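Local coordinates for rifin (PDB 7JZI), which belongs to the variant surface antigens that the malaria parasite displays on infected red blood cells and probably binds host immune receptors, at residues 26-29 with 30-34; 61-64 with 65-69; 83-87 with 88-92; 99-102 with 103-107. All coordinates share one frame; numbering follows the deposited sequence.

Contact 1 of 4, residues 26-29 with 30-34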
ATOM      1  N   ILE B  26      -7.149   6.401 -21.614  1.00146.62           N
ATOM      2  CA  ILE B  26      -7.630   6.970 -20.357  1.00151.31           C
ATOM      3  C   ILE B  26      -7.149   6.138 -19.162  1.00145.98           C
ATOM      4  O   ILE B  26      -6.792   6.679 -18.104  1.00149.25           O
ATOM      5  CB  ILE B  26      -9.163   7.172 -20.408  1.00149.24           C
ATOM      6  CG1 ILE B  26      -9.948   5.876 -20.644  1.00140.31           C
ATOM      7  CG2 ILE B  26      -9.588   8.254 -21.430  1.00154.48           C
ATOM      8  CD1 ILE B  26     -11.492   6.189 -20.846  1.00141.98           C
ATOM      9  N   VAL B  27      -7.113   4.812 -19.296  1.00140.70           N
ATOM     10  CA  VAL B  27      -6.675   4.058 -18.128  1.00137.16           C
ATOM     11  C   VAL B  27      -5.154   4.065 -17.979  1.00128.65           C
ATOM     12  O   VAL B  27      -4.650   3.901 -16.863  1.00135.46           O
ATOM     13  CB  VAL B  27      -7.222   2.614 -18.138  1.00140.33           C
ATOM     14  CG1 VAL B  27      -8.755   2.584 -18.269  1.00145.49           C
ATOM     15  CG2 VAL B  27      -6.585   1.760 -19.216  1.00145.71           C
ATOM     16  N   ILE B  28      -4.385   4.307 -19.048  1.00130.41           N
ATOM     17  CA  ILE B  28      -2.959   4.550 -18.796  1.00126.71           C
ATOM     18  C   ILE B  28      -2.773   5.847 -18.017  1.00133.46           C
ATOM     19  O   ILE B  28      -1.874   5.951 -17.170  1.00128.58           O
ATOM     20  CB  ILE B  28      -2.077   4.463 -20.067  1.00126.58           C
ATOM     21  CG1 ILE B  28      -2.342   5.487 -21.185  1.00133.94           C
ATOM     22  CG2 ILE B  28      -2.066   3.051 -20.635  1.00134.13           C
ATOM     23  CD1 ILE B  28      -1.606   6.823 -21.039  1.00145.01           C
ATOM     24  N   GLU B  29      -3.611   6.852 -18.291  1.00145.85           N
ATOM     25  CA  GLU B  29      -3.645   8.028 -17.424  1.00137.73           C
ATOM     26  C   GLU B  29      -3.907   7.600 -15.987  1.00133.70           C
ATOM     27  O   GLU B  29      -3.265   8.092 -15.049  1.00133.49           O
ATOM     28  CB  GLU B  29      -4.719   9.017 -17.891  1.00139.05           C
ATOM     29  CG  GLU B  29      -4.791   9.264 -19.394  1.00157.47           C
ATOM     30  CD  GLU B  29      -3.866  10.376 -19.854  1.00160.20           C
ATOM     31  OE1 GLU B  29      -2.811  10.068 -20.449  1.00155.36           O
ATOM     32  OE2 GLU B  29      -4.191  11.558 -19.615  1.00150.77           O
ATOM     33  N   GLY B  30      -4.839   6.660 -15.810  1.00128.89           N
ATOM     34  CA  GLY B  30      -5.144   6.167 -14.472  1.00130.20           C
ATOM     35  C   GLY B  30      -3.957   5.503 -13.788  1.00124.26           C
ATOM     36  O   GLY B  30      -3.717   5.712 -12.592  1.00117.50           O
ATOM     37  N   LEU B  31      -3.182   4.713 -14.541  1.00127.58           N
ATOM     38  CA  LEU B  31      -2.072   3.978 -13.931  1.00119.50           C
ATOM     39  C   LEU B  31      -0.891   4.882 -13.626  1.00125.35           C
ATOM     40  O   LEU B  31      -0.202   4.690 -12.617  1.00123.29           O
ATOM     41  CB  LEU B  31      -1.559   2.848 -14.831  1.00113.50           C
ATOM     42  CG  LEU B  31      -2.239   1.542 -15.252  1.00119.29           C
ATOM     43  CD1 LEU B  31      -3.053   1.055 -14.072  1.00130.19           C
ATOM     44  CD2 LEU B  31      -3.042   1.561 -16.540  1.00134.79           C
ATOM     45  N   LYS B  32      -0.633   5.867 -14.476  1.00128.27           N
ATOM     46  CA  LYS B  32       0.442   6.798 -14.159  1.00127.21           C
ATOM     47  C   LYS B  32       0.029   7.862 -13.148  1.00117.57           C
ATOM     48  O   LYS B  32       0.901   8.556 -12.612  1.00107.63           O
ATOM     49  CB  LYS B  32       0.990   7.410 -15.452  1.00120.41           C
ATOM     50  CG  LYS B  32       0.036   8.266 -16.248  1.00136.17           C
ATOM     51  CD  LYS B  32       0.511   8.314 -17.699  1.00144.40           C
ATOM     52  CE  LYS B  32      -0.407   9.145 -18.579  1.00148.07           C
ATOM     53  NZ  LYS B  32       0.186   9.368 -19.932  1.00138.20           N
ATOM     54  N   ALA B  33      -1.270   7.999 -12.866  1.00117.64           N
ATOM     55  CA  ALA B  33      -1.694   8.753 -11.690  1.00108.11           C
ATOM     56  C   ALA B  33      -1.347   8.050 -10.376  1.00118.79           C
ATOM     57  O   ALA B  33      -1.040   8.722  -9.386  1.00120.19           O
ATOM     58  CB  ALA B  33      -3.195   9.015 -11.759  1.00108.94           C
ATOM     59  N   LEU B  34      -1.411   6.717 -10.338  1.00117.63           N
ATOM     60  CA  LEU B  34      -0.987   5.892  -9.206  1.00107.21           C
ATOM     61  C   LEU B  34       0.523   5.677  -9.150  1.00104.20           C
ATOM     62  O   LEU B  34       1.007   5.008  -8.226  1.00109.81           O
ATOM     63  CB  LEU B  34      -1.672   4.524  -9.302  1.00103.74           C
ATOM     64  CG  LEU B  34      -3.195   4.476  -9.144  1.00116.30           C
ATOM     65  CD1 LEU B  34      -3.631   3.124  -8.635  1.00102.06           C
ATOM     66  CD2 LEU B  34      -3.681   5.578  -8.206  1.00126.96           C
TER
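Glu29 and Lys32 form a salt bridge, OE1 to NZ at 3.1 Å, three residues apart near the C-terminal end of the long helix 8-33. The hydrogen bond within that pair is weak. The two side chains lie alongside each other and point the same way. Glu29 gets there by folding at its second torsion (chi2 -88°), while Lys32 runs straight beyond CG.

Under this surface bridge the backbone follows the regular i to i-4 pattern of an alpha helix. The straightest of these bonds joins Lys32 N to Ile28 O, 3.0 Å with 167° at the hydrogen. Ala33 N reaches Glu29 O at the same length, and Gly30 N does likewise with Ile26 O. Regularity ends at Leu34, whose amide has only weak bonds to Gly30 O and Leu31 O as the helix runs out.

Packing divides by face. Val27 and Leu31 turn inward to helix 101-127, meeting Ala116 and Leu109 respectively, and Ile26 touches Lys115 and Ser119 of the same helix. Between themselves Val27 and Leu31 make a loose apolar contact, CG2 to CD2 at 4.4 Å; Leu31 CD2 is modelled too close to Val27 O, so this contact is doubtful. On the side of the salt bridge, Ile28 passes slantwise across the lysine stem, its CD1 3.6 Å from Lys32 CE.

Contact 2 of 4, residues 61-64 with 65-69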
ATOM      1  N   ILE B  61      -3.924  -6.518  -8.179  1.00119.63           N
ATOM      2  CA  ILE B  61      -3.440  -7.315  -7.052  1.00107.74           C
ATOM      3  C   ILE B  61      -1.920  -7.247  -6.960  1.00104.11           C
ATOM      4  O   ILE B  61      -1.361  -7.043  -5.875  1.00 97.35           O
ATOM      5  CB  ILE B  61      -3.937  -8.769  -7.157  1.00114.67           C
ATOM      6  CG1 ILE B  61      -5.433  -8.864  -6.839  1.00110.32           C
ATOM      7  CG2 ILE B  61      -3.140  -9.670  -6.222  1.00 92.01           C
ATOM      8  CD1 ILE B  61      -6.343  -8.626  -8.030  1.00118.62           C
ATOM      9  N   ALA B  62      -1.238  -7.299  -8.106  1.00110.66           N
ATOM     10  CA  ALA B  62       0.211  -7.135  -8.106  1.00103.04           C
ATOM     11  C   ALA B  62       0.604  -5.779  -7.541  1.00100.17           C
ATOM     12  O   ALA B  62       1.526  -5.688  -6.717  1.00 97.94           O
ATOM     13  CB  ALA B  62       0.765  -7.309  -9.518  1.00109.75           C
ATOM     14  N   ILE B  63      -0.126  -4.724  -7.926  1.00 99.07           N
ATOM     15  CA  ILE B  63       0.158  -3.388  -7.406  1.00105.21           C
ATOM     16  C   ILE B  63       0.160  -3.408  -5.891  1.00 90.88           C
ATOM     17  O   ILE B  63       0.989  -2.754  -5.247  1.00 90.60           O
ATOM     18  CB  ILE B  63      -0.854  -2.360  -7.948  1.00 96.21           C
ATOM     19  CG1 ILE B  63      -0.709  -2.200  -9.452  1.00 92.62           C
ATOM     20  CG2 ILE B  63      -0.626  -1.015  -7.324  1.00 80.96           C
ATOM     21  CD1 ILE B  63       0.614  -1.614  -9.851  1.00118.48           C
ATOM     22  N   ASP B  64      -0.751  -4.176  -5.292  1.00 85.16           N
ATOM     23  CA  ASP B  64      -0.759  -4.234  -3.840  1.00 90.01           C
ATOM     24  C   ASP B  64       0.502  -4.922  -3.339  1.00 91.61           C
ATOM     25  O   ASP B  64       1.263  -4.343  -2.552  1.00 92.31           O
ATOM     26  CB  ASP B  64      -2.009  -4.950  -3.334  1.00 97.81           C
ATOM     27  CG  ASP B  64      -2.164  -4.851  -1.823  1.00116.22           C
ATOM     28  OD1 ASP B  64      -1.382  -4.107  -1.187  1.00120.62           O
ATOM     29  OD2 ASP B  64      -3.051  -5.529  -1.262  1.00111.03           O
ATOM     30  N   THR B  65       0.785  -6.129  -3.848  1.00100.53           N
ATOM     31  CA  THR B  65       1.931  -6.881  -3.344  1.00102.63           C
ATOM     32  C   THR B  65       3.189  -6.040  -3.443  1.00 90.12           C
ATOM     33  O   THR B  65       3.831  -5.742  -2.425  1.00 92.39           O
ATOM     34  CB  THR B  65       2.110  -8.203  -4.106  1.00100.87           C
ATOM     35  OG1 THR B  65       2.920  -7.986  -5.266  1.00133.21           O
ATOM     36  CG2 THR B  65       0.775  -8.788  -4.519  1.00114.61           C
ATOM     37  N   GLU B  66       3.480  -5.543  -4.647  1.00 99.90           N
ATOM     38  CA  GLU B  66       4.692  -4.759  -4.814  1.00 87.19           C
ATOM     39  C   GLU B  66       4.693  -3.559  -3.887  1.00 92.77           C
ATOM     40  O   GLU B  66       5.679  -3.329  -3.173  1.00 91.63           O
ATOM     41  CB  GLU B  66       4.836  -4.295  -6.255  1.00 92.59           C
ATOM     42  CG  GLU B  66       6.142  -3.572  -6.505  1.00 92.74           C
ATOM     43  CD  GLU B  66       6.816  -4.048  -7.761  1.00107.02           C
ATOM     44  OE1 GLU B  66       6.152  -4.786  -8.514  1.00109.43           O
ATOM     45  OE2 GLU B  66       7.989  -3.675  -8.002  1.00102.36           O
ATOM     46  N   MET B  67       3.567  -2.836  -3.808  1.00 91.77           N
ATOM     47  CA  MET B  67       3.571  -1.629  -2.993  1.00 76.98           C
ATOM     48  C   MET B  67       3.867  -1.971  -1.546  1.00 93.91           C
ATOM     49  O   MET B  67       4.714  -1.321  -0.918  1.00 76.90           O
ATOM     50  CB  MET B  67       2.239  -0.890  -3.129  1.00 73.30           C
ATOM     51  CG  MET B  67       2.325   0.587  -2.771  1.00108.05           C
ATOM     52  SD  MET B  67       0.797   1.528  -3.003  1.00100.67           S
ATOM     53  CE  MET B  67       0.223   0.869  -4.559  1.00 78.60           C
ATOM     54  N   ASN B  68       3.286  -3.075  -1.083  1.00100.70           N
ATOM     55  CA  ASN B  68       3.506  -3.513   0.315  1.00 80.88           C
ATOM     56  C   ASN B  68       5.012  -3.712   0.501  1.00 86.15           C
ATOM     57  O   ASN B  68       5.530  -3.228   1.514  1.00 88.67           O
ATOM     58  CB  ASN B  68       2.651  -4.721   0.687  1.00 95.69           C
ATOM     59  CG  ASN B  68       1.188  -4.381   0.863  1.00 99.11           C
ATOM     60  OD1 ASN B  68       0.360  -5.268   1.045  1.00100.76           O
ATOM     61  ND2 ASN B  68       0.858  -3.102   0.813  1.00101.05           N
ATOM     62  N   GLU B  69       5.690  -4.405  -0.422  1.00 95.72           N
ATOM     63  CA  GLU B  69       7.113  -4.659  -0.237  1.00 90.97           C
ATOM     64  C   GLU B  69       7.921  -3.373  -0.273  1.00 91.11           C
ATOM     65  O   GLU B  69       8.877  -3.223   0.496  1.00 80.11           O
ATOM     66  CB  GLU B  69       7.653  -5.616  -1.298  1.00108.14           C
ATOM     67  CG  GLU B  69       9.071  -6.060  -0.988  1.00117.91           C
ATOM     68  CD  GLU B  69       9.773  -6.712  -2.156  1.00139.22           C
ATOM     69  OE1 GLU B  69       9.078  -7.302  -3.001  1.00139.96           O
ATOM     70  OE2 GLU B  69      11.017  -6.613  -2.241  1.00151.11           O
TER
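Thr65 and Ala62 are joined by a side-chain bond within the alpha helix 56-70: the threonine hydroxyl reaches back three residues to a backbone carbonyl, a common helical role for this side chain. OG1 sits 3.1 Å from Ala62 O, in the carbonyl plane and on a lone pair. A chi1 of 88° puts OG1 between the backbone N and the carbonyl carbon, facing the preceding turn. The same oxygen also takes Glu66 N at 2.9 Å, so two donors grip Ala62 O, the amide arriving nearly end-on.

The other main-chain bonds keep the i to i-4 rhythm. Asn68 N to Asp64 O is 2.8 Å, Thr65 N goes to Ile61 O, and Met67 N to Ile63 O, the last with its donor well tilted from the carbonyl plane.

Polar side chains one turn apart also meet without bonding. Asp64 OD1 lies about equally near both ends of the Asn68 amide, 3.1 Å from OD1 and 3.2 Å from ND2, and neither approach is a hydrogen bond; the carboxylate and amide planes stand 82° apart. Both residues pack on Gln101 of helix 101-127. The carboxylate of Glu66 is held instead by Ser41, through OE1.

Apolar contacts occupy the buried face. Ile63 rests on Val36 and Leu39, and Met67 on Ile81 and the stem of Arg85. Met67 runs extended until chi3 (-42°) hooks its methyl back along the helix, leaving CE 3.5 Å from Ile63 CG2.

Contact 3 of 4, residues 83-87 with 88-92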
ATOM      1  N   VAL B  83       3.969   7.716  -1.777  1.00 92.40           N
ATOM      2  CA  VAL B  83       3.137   8.918  -1.478  1.00 83.64           C
ATOM      3  C   VAL B  83       1.691   8.684  -1.912  1.00 87.09           C
ATOM      4  O   VAL B  83       0.795   9.250  -1.279  1.00 84.05           O
ATOM      5  CB  VAL B  83       3.730  10.186  -2.113  1.00 87.22           C
ATOM      6  CG1 VAL B  83       3.675  10.149  -3.630  1.00 93.61           C
ATOM      7  CG2 VAL B  83       3.081  11.453  -1.579  1.00 76.62           C
ATOM      8  N   VAL B  84       1.461   7.856  -2.923  1.00 86.20           N
ATOM      9  CA  VAL B  84       0.082   7.685  -3.465  1.00 97.00           C
ATOM     10  C   VAL B  84      -0.842   7.088  -2.403  1.00 95.72           C
ATOM     11  O   VAL B  84      -2.063   7.219  -2.546  1.00 95.96           O
ATOM     12  CB  VAL B  84       0.070   6.871  -4.770  1.00 94.27           C
ATOM     13  CG1 VAL B  84      -0.050   5.379  -4.516  1.00105.37           C
ATOM     14  CG2 VAL B  84      -1.028   7.339  -5.706  1.00112.59           C
ATOM     15  N   ARG B  85      -0.284   6.466  -1.370  1.00101.00           N
ATOM     16  CA  ARG B  85      -1.128   5.795  -0.358  1.00 82.89           C
ATOM     17  C   ARG B  85      -2.065   6.822   0.274  1.00 93.88           C
ATOM     18  O   ARG B  85      -3.213   6.468   0.555  1.00 88.34           O
ATOM     19  CB  ARG B  85      -0.245   5.146   0.705  1.00 83.81           C
ATOM     20  CG  ARG B  85       0.088   3.686   0.448  1.00 91.75           C
ATOM     21  CD  ARG B  85       1.043   3.174   1.506  1.00 71.73           C
ATOM     22  NE  ARG B  85       1.122   1.724   1.512  1.00 81.86           N
ATOM     23  CZ  ARG B  85       1.979   1.024   2.240  1.00 91.91           C
ATOM     24  NH1 ARG B  85       1.973  -0.294   2.184  1.00 69.42           N
ATOM     25  NH2 ARG B  85       2.840   1.645   3.022  1.00110.72           N
ATOM     26  N   GLU B  86      -1.600   8.049   0.488  1.00 99.27           N
ATOM     27  CA  GLU B  86      -2.440   9.050   1.191  1.00 96.99           C
ATOM     28  C   GLU B  86      -3.714   9.270   0.387  1.00100.56           C
ATOM     29  O   GLU B  86      -4.785   9.384   0.996  1.00 99.99           O
ATOM     30  CB  GLU B  86      -1.696  10.375   1.314  1.00102.77           C
ATOM     31  CG  GLU B  86      -0.490  10.315   2.231  1.00123.35           C
ATOM     32  CD  GLU B  86       0.331  11.593   2.251  1.00142.61           C
ATOM     33  OE1 GLU B  86       0.205  12.389   1.301  1.00147.34           O
ATOM     34  OE2 GLU B  86       1.088  11.791   3.220  1.00155.47           O
ATOM     35  N   LYS B  87      -3.588   9.334  -0.932  1.00109.27           N
ATOM     36  CA  LYS B  87      -4.766   9.514  -1.809  1.00 95.05           C
ATOM     37  C   LYS B  87      -5.674   8.296  -1.677  1.00 95.71           C
ATOM     38  O   LYS B  87      -6.893   8.470  -1.719  1.00 97.42           O
ATOM     39  CB  LYS B  87      -4.281   9.757  -3.237  1.00104.48           C
ATOM     40  CG  LYS B  87      -3.082  10.691  -3.333  1.00 96.10           C
ATOM     41  CD  LYS B  87      -2.676  11.043  -4.745  1.00118.56           C
ATOM     42  CE  LYS B  87      -1.491  11.985  -4.788  1.00127.92           C
ATOM     43  NZ  LYS B  87      -1.193  12.440  -6.167  1.00106.04           N
ATOM     44  N   LEU B  88      -5.087   7.111  -1.547  1.00 98.31           N
ATOM     45  CA  LEU B  88      -5.881   5.864  -1.454  1.00 87.85           C
ATOM     46  C   LEU B  88      -6.727   5.892  -0.186  1.00 91.71           C
ATOM     47  O   LEU B  88      -7.800   5.286  -0.189  1.00 90.38           O
ATOM     48  CB  LEU B  88      -4.944   4.657  -1.483  1.00101.60           C
ATOM     49  CG  LEU B  88      -4.264   4.369  -2.820  1.00 99.51           C
ATOM     50  CD1 LEU B  88      -3.195   3.302  -2.656  1.00 84.05           C
ATOM     51  CD2 LEU B  88      -5.282   3.939  -3.863  1.00101.00           C
ATOM     52  N   GLY B  89      -6.255   6.567   0.857  1.00 98.43           N
ATOM     53  CA  GLY B  89      -7.059   6.692   2.083  1.00 88.58           C
ATOM     54  C   GLY B  89      -6.674   5.667   3.118  1.00 89.17           C
ATOM     55  O   GLY B  89      -7.362   5.577   4.133  1.00108.93           O
ATOM     56  N   VAL B  90      -5.579   4.957   2.889  1.00 90.88           N
ATOM     57  CA  VAL B  90      -5.146   3.872   3.807  1.00 90.42           C
ATOM     58  C   VAL B  90      -4.363   4.465   4.971  1.00 81.66           C
ATOM     59  O   VAL B  90      -3.947   3.690   5.833  1.00109.63           O
ATOM     60  CB  VAL B  90      -4.325   2.821   3.048  1.00 91.61           C
ATOM     61  CG1 VAL B  90      -5.172   2.116   2.005  1.00100.69           C
ATOM     62  CG2 VAL B  90      -3.101   3.439   2.399  1.00 82.66           C
ATOM     63  N   ILE B  91      -4.163   5.777   4.995  1.00 83.81           N
ATOM     64  CA  ILE B  91      -3.507   6.381   6.187  1.00 95.61           C
ATOM     65  C   ILE B  91      -4.629   6.652   7.197  1.00 91.35           C
ATOM     66  O   ILE B  91      -5.569   7.368   6.834  1.00104.59           O
ATOM     67  CB  ILE B  91      -2.634   7.601   5.850  1.00 87.29           C
ATOM     68  CG1 ILE B  91      -1.231   7.183   5.407  1.00 97.88           C
ATOM     69  CG2 ILE B  91      -2.561   8.552   7.032  1.00112.34           C
ATOM     70  CD1 ILE B  91      -1.169   6.560   4.037  1.00112.17           C
ATOM     71  N   PRO B  92      -4.614   6.090   8.428  1.00 91.07           N
ATOM     72  CA  PRO B  92      -5.762   6.184   9.332  1.00 97.04           C
ATOM     73  C   PRO B  92      -5.677   7.312  10.339  1.00 97.00           C
ATOM     74  O   PRO B  92      -4.663   7.499  11.021  1.00 89.80           O
ATOM     75  CB  PRO B  92      -5.741   4.821  10.027  1.00 92.04           C
ATOM     76  CG  PRO B  92      -4.268   4.480  10.094  1.00 93.31           C
ATOM     77  CD  PRO B  92      -3.578   5.180   8.942  1.00108.84           C
TER
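Arg85 leaves the short helix 84-88 with its CB flanked by two residues of the following loop: Val90 CG2 and Ile91 CD1 each come within 3.7 Å of that one carbon. CG keeps the same 3.7 Å spacing to Val90 CG2, so the valine methyl lies against the base of the arginine, the two side chains crossing at about a right angle. CG also meets the sulfur of Met67 in helix 56-70. From CG to NE the chain is extended (chi2 176°), and it carries the guanidinium well past the loop, with Gln101 of helix 101-127 beside NE and Asn68 of helix 56-70 beside NH1. At the tip, NH2 hydrogen-bonds to the backbone of a different protein's chain, and the guanidinium makes a cation-pi contact with an aromatic side chain there.

Before the loop brings Val90 and Ile91 against Arg85, the helix ends on a glycine at the C' position, Gly89, with a phi of 97° in the left-handed region. Its N gives a 3.1 Å bond to Arg85 O and a weak one to Glu86 O. Just before it, Leu88 N still reaches Val84 O at 3.2 Å.

Leu88 packs back on the preceding turn, CD1 4.2 Å from Val84 CG1, and also meets Ala104 and Val108 of helix 101-127. Val90 packs on Gln101, while its carbonyl O accepts a hydrogen bond from a basic side chain of the partner protein. Glu86, Val90 and Pro92 each pack on an aromatic side chain of that partner.

Contact 4 of 4, residues 99-102 with 103-107. With PT (platinum (II) ion), chain E.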
ATOM      1  N   VAL B  99      -9.173   0.424   6.157  1.00102.76           N
ATOM      2  CA  VAL B  99      -9.477   0.444   4.737  1.00100.84           C
ATOM      3  C   VAL B  99      -8.371  -0.322   4.033  1.00 98.95           C
ATOM      4  O   VAL B  99      -7.202   0.069   4.108  1.00109.51           O
ATOM      5  CB  VAL B  99      -9.612   1.877   4.193  1.00114.66           C
ATOM      6  CG1 VAL B  99      -8.466   2.748   4.669  1.00109.37           C
ATOM      7  CG2 VAL B  99      -9.677   1.850   2.667  1.00 99.50           C
ATOM      8  N   LYS B 100      -8.722  -1.431   3.388  1.00 97.85           N
ATOM      9  CA  LYS B 100      -7.698  -2.292   2.818  1.00113.07           C
ATOM     10  C   LYS B 100      -7.110  -1.678   1.556  1.00103.79           C
ATOM     11  O   LYS B 100      -7.827  -1.110   0.725  1.00102.69           O
ATOM     12  CB  LYS B 100      -8.273  -3.673   2.492  1.00124.02           C
ATOM     13  CG  LYS B 100      -8.837  -4.441   3.685  1.00116.28           C
ATOM     14  CD  LYS B 100      -7.696  -4.896   4.595  1.00115.22           C
ATOM     15  CE  LYS B 100      -8.101  -5.001   6.057  1.00131.39           C
ATOM     16  NZ  LYS B 100      -6.932  -5.432   6.876  1.00147.30           N
ATOM     17  N   GLN B 101      -5.792  -1.754   1.417  1.00 98.96           N
ATOM     18  CA  GLN B 101      -5.134  -1.118   0.252  1.00 94.56           C
ATOM     19  C   GLN B 101      -5.658  -1.764  -1.026  1.00 92.93           C
ATOM     20  O   GLN B 101      -6.049  -1.026  -1.933  1.00 96.80           O
ATOM     21  CB  GLN B 101      -3.620  -1.232   0.396  1.00102.09           C
ATOM     22  CG  GLN B 101      -2.825  -0.622  -0.743  1.00 86.27           C
ATOM     23  CD  GLN B 101      -1.358  -0.716  -0.417  1.00 94.17           C
ATOM     24  OE1 GLN B 101      -0.539  -1.090  -1.248  1.00107.27           O
ATOM     25  NE2 GLN B 101      -1.022  -0.410   0.823  1.00 89.93           N
ATOM     26  N   LYS B 102      -5.670  -3.093  -1.086  1.00 96.54           N
ATOM     27  CA  LYS B 102      -6.085  -3.740  -2.323  1.00 99.08           C
ATOM     28  C   LYS B 102      -7.483  -3.300  -2.724  1.00104.93           C
ATOM     29  O   LYS B 102      -7.759  -3.121  -3.915  1.00101.04           O
ATOM     30  CB  LYS B 102      -6.002  -5.262  -2.155  1.00103.62           C
ATOM     31  CG  LYS B 102      -6.556  -6.124  -3.292  1.00112.18           C
ATOM     32  CD  LYS B 102      -8.001  -6.535  -3.059  1.00123.58           C
ATOM     33  CE  LYS B 102      -8.455  -7.526  -4.115  1.00133.15           C
ATOM     34  NZ  LYS B 102      -8.989  -6.857  -5.328  1.00146.73           N
ATOM     35  N   ASP B 103      -8.362  -3.074  -1.747  1.00115.05           N
ATOM     36  CA  ASP B 103      -9.705  -2.619  -2.080  1.00113.80           C
ATOM     37  C   ASP B 103      -9.677  -1.209  -2.651  1.00109.74           C
ATOM     38  O   ASP B 103     -10.374  -0.920  -3.630  1.00115.39           O
ATOM     39  CB  ASP B 103     -10.609  -2.694  -0.851  1.00119.10           C
ATOM     40  CG  ASP B 103     -11.154  -4.090  -0.618  1.00116.22           C
ATOM     41  OD1 ASP B 103     -11.196  -4.887  -1.583  1.00106.92           O
ATOM     42  OD2 ASP B 103     -11.534  -4.391   0.532  1.00134.09           O
ATOM     43  N   ALA B 104      -8.846  -0.329  -2.083  1.00107.91           N
ATOM     44  CA  ALA B 104      -8.733   1.027  -2.611  1.00103.24           C
ATOM     45  C   ALA B 104      -8.147   1.026  -4.017  1.00100.40           C
ATOM     46  O   ALA B 104      -8.602   1.779  -4.888  1.00109.56           O
ATOM     47  CB  ALA B 104      -7.879   1.882  -1.675  1.00100.68           C
ATOM     48  N   ILE B 105      -7.153   0.171  -4.263  1.00 95.02           N
ATOM     49  CA  ILE B 105      -6.569   0.088  -5.596  1.00106.81           C
ATOM     50  C   ILE B 105      -7.608  -0.405  -6.594  1.00113.14           C
ATOM     51  O   ILE B 105      -7.735   0.128  -7.705  1.00122.88           O
ATOM     52  CB  ILE B 105      -5.322  -0.815  -5.565  1.00104.02           C
ATOM     53  CG1 ILE B 105      -4.287  -0.249  -4.592  1.00104.52           C
ATOM     54  CG2 ILE B 105      -4.709  -0.941  -6.939  1.00104.32           C
ATOM     55  CD1 ILE B 105      -2.957  -0.949  -4.644  1.00 97.02           C
ATOM     56  N   THR B 106      -8.390  -1.412  -6.204  1.00114.51           N
ATOM     57  CA  THR B 106      -9.426  -1.922  -7.094  1.00118.17           C
ATOM     58  C   THR B 106     -10.520  -0.885  -7.342  1.00127.00           C
ATOM     59  O   THR B 106     -11.090  -0.844  -8.432  1.00132.00           O
ATOM     60  CB  THR B 106     -10.011  -3.230  -6.551  1.00123.37           C
ATOM     61  OG1 THR B 106     -10.224  -3.127  -5.139  1.00122.85           O
ATOM     62  CG2 THR B 106      -9.076  -4.406  -6.851  1.00109.73           C
ATOM     63  N   ASN B 107     -10.839  -0.042  -6.355  1.00127.25           N
ATOM     64  CA  ASN B 107     -11.837   0.999  -6.615  1.00125.98           C
ATOM     65  C   ASN B 107     -11.293   2.082  -7.545  1.00120.89           C
ATOM     66  O   ASN B 107     -12.011   2.557  -8.440  1.00133.66           O
ATOM     67  CB  ASN B 107     -12.309   1.647  -5.309  1.00133.13           C
ATOM     68  CG  ASN B 107     -13.014   0.674  -4.373  1.00137.98           C
ATOM     69  OD1 ASN B 107     -12.566   0.445  -3.251  1.00143.64           O
ATOM     70  ND2 ASN B 107     -14.134   0.122  -4.821  1.00133.07           N
TER
HETATM   71 PT    PT E 401      -8.514  -5.068   8.466  1.00280.50          PT
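Asp103 sets its carboxylate between the stems of two lysines. OD2 lies 3.9 Å from Lys100 CB, while OD1 is as far from Lys102 CD; these are methylene contacts, not charge pairs. The Lys102 ammonium comes no nearer than 4.8 Å, NZ to Asp103 OD1, so the opposite charges are neighbours without forming a salt bridge. The other flat group, the Gln101 amide, leads away toward Asp64, Met67 and Asn68 of helix 56-70 and Arg85 of helix 84-88. Nearer its backbone, Gln101 runs side by side with Ile105, CG to CD1 at 3.9 Å.

This is the first turn of the long helix 101-127, with Lys100 as the N-cap residue. Lys100 O opens the i to i-4 series by accepting Ala104 N at 3.1 Å, and Ile105 N follows with a 2.8 Å bond to Gln101 O, nearly in line with its carbonyl. Thr106 N continues to Lys102 O. With chi1 at 43°, the Thr106 hydroxyl turns back over the preceding turn, where OG1 is 2.8 Å from Lys102 O and 2.7 Å from Asp103 O; which of them receives the proton is not settled.

Lys100 itself folds at chi2 (-71°) and leads outward to a platinum ion, bound by NZ at 2.3 Å; Met98 is the other protein residue of the site. CE is modelled almost as close, so the exact geometry is uncertain. Amine coordination generally needs the nitrogen lone pair, so a metal-bound lysine is probably uncharged, and the negative Asp103 would suit the positive end of the helix.

Along the chain the four contacts follow in series, each closing before the next opens. Contact 1 lies near the end of helix 8-33, contact 2 within helix 56-70, contact 3 on helix 84-88 and its loop, and contact 4 at the start of helix 101-127. Contacts 2, 3 and 4 cluster, every pair touching, with centres about 10 to 14 Å apart; Gln101 and Arg85 run through this group. Contact 1 stands about 16 to 17 Å from the others and touches only contact 3, where Leu34 and Ala33 meet Val84. Contacts 2, 3 and 4 thus gather at one end of the helical bundle in this rifin fragment, where contacts 3 and 4 meet the other protein chain.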